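Local coordinates for PAN2-PAN3 deadenylation complex catalytic subunit pan2 (Neurospora crassa, PDB 4CZX), which probably shortens mRNA poly(A) tails as the catalytic subunit of the PAN deadenylation complex, represented here by its N-terminal WD40 domain, at residues K160-R163 against Y164-A168; W188-G192 against A193-D197. All coordinates share one frame; numbering follows the deposited sequence.

Contact 1. Residues K160-R163 against Y164-A168; sequences KMSR and YICAA
Tyr164 and Arg163 run side by side out of a tight turn that joins two antiparallel strands into a beta hairpin. The phenol ring carries the arginine's aliphatic chain on one face: Arg163 CG stands 4.0 Å from the centroid of the Tyr164 ring, 17° off its normal, a CH-pi contact, and Arg163 CD comes within 3.6 Å of Tyr164 CE2. With an alanine in place of Tyr164, the Arg163 chain would probably lose the surface it rests on and a gap would open beside Leu231 and Met234, which also touch the ring. The backbone of Tyr164 closes the turn, its O taking a nearly straight hydrogen bond (175° at the hydrogen) from Ser162 N at 3.0 Å; the donor stands above the carbonyl plane. Tyr164 N is buried without a partner. Ile165, paired with Met161 in a non-hydrogen-bonded position, offers CG1 to Met161 SD at 3.8 Å; the bend at chi2 (62°) brings SD there. Cys166 then pairs with Lys160 through two backbone bonds, Cys166 N to Lys160 O at 2.8 Å and Lys160 N to Cys166 O at 3.0 Å. Strand 173-177 flanks strand 165-169 within this propeller blade, while the neighbouring blade meets the hairpin through Asp199, in a salt bridge with Lys160, and through Asn202 O and Asp203, which take Arg163 NE and NH2.

Contact 2. Residues W188-G192 against A193-D197; sequences WQAHG and AFIND
The His191 imidazole meets Ile195 obliquely, its CD2 3.8 Å from Ile195 CG1, and the two side chains cross at about a right angle. The Trp188 indole carries Ala190 CB over one face, 4.1 Å above the plane and offset toward the rim, and its ring also meets that of Phe229. This is the linker between consecutive blades of a WD40 beta-propeller. His191 probably takes the place of the tetrad histidine: NE2 bonds to Thr207 OG1 and ND1 to Asp223 OD2, as in the Asp-His-Ser/Thr part of the WD tetrad, while Phe229, probably at the tryptophan position, has no N-H to extend it. With both ring nitrogens engaged, the imidazole is fixed in rotation. The backbone brings His191 CB to 3.4 Å from Phe194 O; from there chi1 of -53°, with CG anti to the carbonyl carbon, swings the ring so that CD2 meets Ile195. Ile195 also sends CD1 to Ala190 CB, at 4.2 Å. Past the linker turn the new strand begins irregularly: Gly210 on the adjoining strand is matched by two residues, Ala193 and Phe194, a classic beta bulge, and the Phe194 side chain comes within about 3 Å of a bound MES, probably from the crystallisation liquor. Gln189 NE2 braces the linker with a hydrogen bond to His191 O at 2.9 Å, in the plane of its own amide but 38° out of the carbonyl plane.

Coming from the N terminus, the chain first closes contact 1, the turn between the first two strands of one blade. It then runs through strands 173-177 and 184-189 to complete that four-stranded sheet before contact 2 carries it over to strand 194-200, the first of the next blade. The two therefore stand in series, neither enclosing nor crossing the other: one turns the chain back within a sheet, the other passes from sheet to sheet. Their centres lie about 15 Å apart, yet they touch directly, Ala168 CB packing at 3.7 Å against Ile195 CD1, a join in the interface between the two propeller blades.

Contact 1. Residues K160-R163 against Y164-A168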
loop_
_atom_site.group_PDB
_atom_site.type_symbol
_atom_site.label_atom_id
_atom_site.label_comp_id
_atom_site.label_asym_id
_atom_site.label_seq_id
_atom_site.Cartn_x
_atom_site.Cartn_y
_atom_site.Cartn_z
ATOM N N LYS A 160 -38.361 16.075 8.486
ATOM C CA LYS A 160 -39.106 15.359 7.452
ATOM C C LYS A 160 -40.244 16.207 6.907
ATOM O O LYS A 160 -41.006 16.823 7.660
ATOM C CB LYS A 160 -39.642 14.016 7.974
ATOM C CG LYS A 160 -40.485 13.257 6.932
ATOM C CD LYS A 160 -40.585 11.762 7.229
ATOM C CE LYS A 160 -41.562 11.057 6.273
ATOM N NZ LYS A 160 -41.586 9.577 6.500
ATOM N N MET A 161 -40.336 16.229 5.581
ATOM C CA MET A 161 -41.367 16.953 4.870
ATOM C C MET A 161 -42.612 16.104 4.674
ATOM O O MET A 161 -42.532 14.992 4.167
ATOM C CB MET A 161 -40.824 17.406 3.507
ATOM C CG MET A 161 -41.842 18.078 2.620
ATOM S SD MET A 161 -42.520 19.603 3.307
ATOM C CE MET A 161 -43.674 20.034 1.990
ATOM N N SER A 162 -43.755 16.623 5.104
ATOM C CA SER A 162 -45.041 16.038 4.744
ATOM C C SER A 162 -45.900 17.161 4.208
ATOM O O SER A 162 -45.768 17.549 3.047
ATOM C CB SER A 162 -45.712 15.346 5.936
ATOM O OG SER A 162 -45.735 16.179 7.090
ATOM N N ARG A 163 -46.776 17.683 5.061
ATOM C CA ARG A 163 -47.536 18.894 4.762
ATOM C C ARG A 163 -46.638 20.107 5.008
ATOM O O ARG A 163 -46.698 21.105 4.290
ATOM C CB ARG A 163 -48.799 18.966 5.629
ATOM C CG ARG A 163 -49.738 20.105 5.257
ATOM C CD ARG A 163 -50.925 20.222 6.220
ATOM N NE ARG A 163 -51.706 18.990 6.325
ATOM C CZ ARG A 163 -52.903 18.811 5.773
ATOM N NH1 ARG A 163 -53.464 19.785 5.066
ATOM N NH2 ARG A 163 -53.539 17.655 5.929
ATOM N N TYR A 164 -45.815 19.991 6.047
ATOM C CA TYR A 164 -44.840 21.003 6.446
ATOM C C TYR A 164 -43.545 20.278 6.735
ATOM O O TYR A 164 -43.524 19.049 6.793
ATOM C CB TYR A 164 -45.285 21.773 7.701
ATOM C CG TYR A 164 -46.673 22.368 7.621
ATOM C CD1 TYR A 164 -46.940 23.451 6.793
ATOM C CD2 TYR A 164 -47.712 21.844 8.370
ATOM C CE1 TYR A 164 -48.208 23.992 6.709
ATOM C CE2 TYR A 164 -48.986 22.379 8.301
ATOM C CZ TYR A 164 -49.227 23.455 7.470
ATOM O OH TYR A 164 -50.488 23.990 7.395
ATOM N N ILE A 165 -42.470 21.027 6.946
ATOM C CA ILE A 165 -41.227 20.421 7.392
ATOM C C ILE A 165 -41.300 20.260 8.904
ATOM O O ILE A 165 -41.357 21.243 9.632
ATOM C CB ILE A 165 -39.994 21.264 7.001
ATOM C CG1 ILE A 165 -39.839 21.292 5.477
ATOM C CG2 ILE A 165 -38.726 20.710 7.646
ATOM C CD1 ILE A 165 -38.779 22.265 4.992
ATOM N N CYS A 166 -41.323 19.014 9.363
ATOM C CA CYS A 166 -41.387 18.751 10.790
ATOM C C CYS A 166 -39.981 18.543 11.306
ATOM O O CYS A 166 -39.247 17.646 10.866
ATOM C CB CYS A 166 -42.276 17.551 11.094
ATOM S SG CYS A 166 -43.966 17.755 10.476
ATOM N N ALA A 167 -39.615 19.397 12.252
ATOM C CA ALA A 167 -38.226 19.554 12.650
ATOM C C ALA A 167 -38.045 19.274 14.134
ATOM O O ALA A 167 -38.425 20.090 14.973
ATOM C CB ALA A 167 -37.753 20.957 12.314
ATOM N N ALA A 168 -37.446 18.133 14.462
ATOM C CA ALA A 168 -37.202 17.797 15.866
ATOM C C ALA A 168 -35.883 18.391 16.350
ATOM O O ALA A 168 -34.820 18.091 15.809
ATOM C CB ALA A 168 -37.208 16.296 16.065
#

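Contact 2. Residues W188-G192 against A193-D197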
loop_
_atom_site.group_PDB
_atom_site.type_symbol
_atom_site.label_atom_id
_atom_site.label_comp_id
_atom_site.label_asym_id
_atom_site.label_seq_id
_atom_site.Cartn_x
_atom_site.Cartn_y
_atom_site.Cartn_z
ATOM N N TRP A 188 -44.016 22.639 19.175
ATOM C CA TRP A 188 -44.738 21.623 19.926
ATOM C C TRP A 188 -43.804 20.967 20.938
ATOM O O TRP A 188 -42.736 20.478 20.573
ATOM C CB TRP A 188 -45.320 20.590 18.949
ATOM C CG TRP A 188 -45.984 19.387 19.556
ATOM C CD1 TRP A 188 -46.837 19.361 20.628
ATOM C CD2 TRP A 188 -45.853 18.033 19.115
ATOM N NE1 TRP A 188 -47.238 18.070 20.879
ATOM C CE2 TRP A 188 -46.649 17.236 19.963
ATOM C CE3 TRP A 188 -45.132 17.412 18.083
ATOM C CZ2 TRP A 188 -46.747 15.853 19.813
ATOM C CZ3 TRP A 188 -45.228 16.039 17.938
ATOM C CH2 TRP A 188 -46.027 15.273 18.803
ATOM N N GLN A 189 -44.194 20.964 22.209
ATOM C CA GLN A 189 -43.370 20.323 23.232
ATOM C C GLN A 189 -43.670 18.828 23.261
ATOM O O GLN A 189 -44.652 18.397 23.858
ATOM C CB GLN A 189 -43.617 20.941 24.607
ATOM C CG GLN A 189 -42.665 20.419 25.658
ATOM C CD GLN A 189 -41.277 20.969 25.478
ATOM O OE1 GLN A 189 -41.085 22.185 25.448
ATOM N NE2 GLN A 189 -40.294 20.082 25.342
ATOM N N ALA A 190 -42.833 18.035 22.606
ATOM C CA ALA A 190 -43.113 16.611 22.483
ATOM C C ALA A 190 -42.587 15.837 23.686
ATOM O O ALA A 190 -43.343 15.141 24.363
ATOM C CB ALA A 190 -42.522 16.064 21.187
ATOM N N HIS A 191 -41.292 15.951 23.955
ATOM C CA HIS A 191 -40.702 15.250 25.089
ATOM C C HIS A 191 -39.795 16.181 25.883
ATOM O O HIS A 191 -39.466 17.272 25.429
ATOM C CB HIS A 191 -39.936 14.015 24.602
ATOM C CG HIS A 191 -40.760 13.110 23.740
ATOM N ND1 HIS A 191 -41.412 11.999 24.233
ATOM C CD2 HIS A 191 -41.060 13.167 22.419
ATOM C CE1 HIS A 191 -42.074 11.409 23.252
ATOM N NE2 HIS A 191 -41.879 12.100 22.142
ATOM N N GLY A 192 -39.413 15.755 27.083
ATOM C CA GLY A 192 -38.692 16.615 27.996
ATOM C C GLY A 192 -37.288 17.041 27.590
ATOM O O GLY A 192 -36.919 18.189 27.813
ATOM N N ALA A 193 -36.501 16.134 27.010
ATOM C CA ALA A 193 -35.103 16.450 26.687
ATOM C C ALA A 193 -34.652 15.959 25.317
ATOM O O ALA A 193 -33.720 16.525 24.727
ATOM C CB ALA A 193 -34.175 15.873 27.751
ATOM N N PHE A 194 -35.256 14.883 24.823
ATOM C CA PHE A 194 -34.850 14.355 23.521
ATOM C C PHE A 194 -35.964 13.630 22.793
ATOM O O PHE A 194 -36.915 13.125 23.383
ATOM C CB PHE A 194 -33.646 13.401 23.647
ATOM C CG PHE A 194 -33.973 12.084 24.297
ATOM C CD1 PHE A 194 -33.961 11.962 25.690
ATOM C CD2 PHE A 194 -34.277 10.968 23.530
ATOM C CE1 PHE A 194 -34.265 10.750 26.297
ATOM C CE2 PHE A 194 -34.583 9.757 24.126
ATOM C CZ PHE A 194 -34.581 9.646 25.519
ATOM N N ILE A 195 -35.777 13.566 21.489
ATOM C CA ILE A 195 -36.638 12.840 20.580
ATOM C C ILE A 195 -35.772 11.752 19.963
ATOM O O ILE A 195 -34.751 12.052 19.364
ATOM C CB ILE A 195 -37.218 13.782 19.525
ATOM C CG1 ILE A 195 -38.331 14.630 20.169
ATOM C CG2 ILE A 195 -37.764 12.999 18.319
ATOM C CD1 ILE A 195 -38.773 15.811 19.353
ATOM N N ASN A 196 -36.148 10.495 20.168
ATOM C CA ASN A 196 -35.408 9.368 19.620
ATOM C C ASN A 196 -35.858 9.016 18.189
ATOM O O ASN A 196 -35.144 8.338 17.442
ATOM C CB ASN A 196 -35.569 8.142 20.524
ATOM C CG ASN A 196 -34.547 7.071 20.221
ATOM O OD1 ASN A 196 -33.359 7.357 20.144
ATOM N ND2 ASN A 196 -35.000 5.842 20.018
ATOM N N ASP A 197 -37.051 9.475 17.823
ATOM C CA ASP A 197 -37.617 9.167 16.513
ATOM C C ASP A 197 -38.758 10.118 16.182
ATOM O O ASP A 197 -39.504 10.556 17.064
ATOM C CB ASP A 197 -38.121 7.717 16.463
ATOM C CG ASP A 197 -38.169 7.155 15.028
ATOM O OD1 ASP A 197 -37.903 7.916 14.076
ATOM O OD2 ASP A 197 -38.452 5.948 14.862
#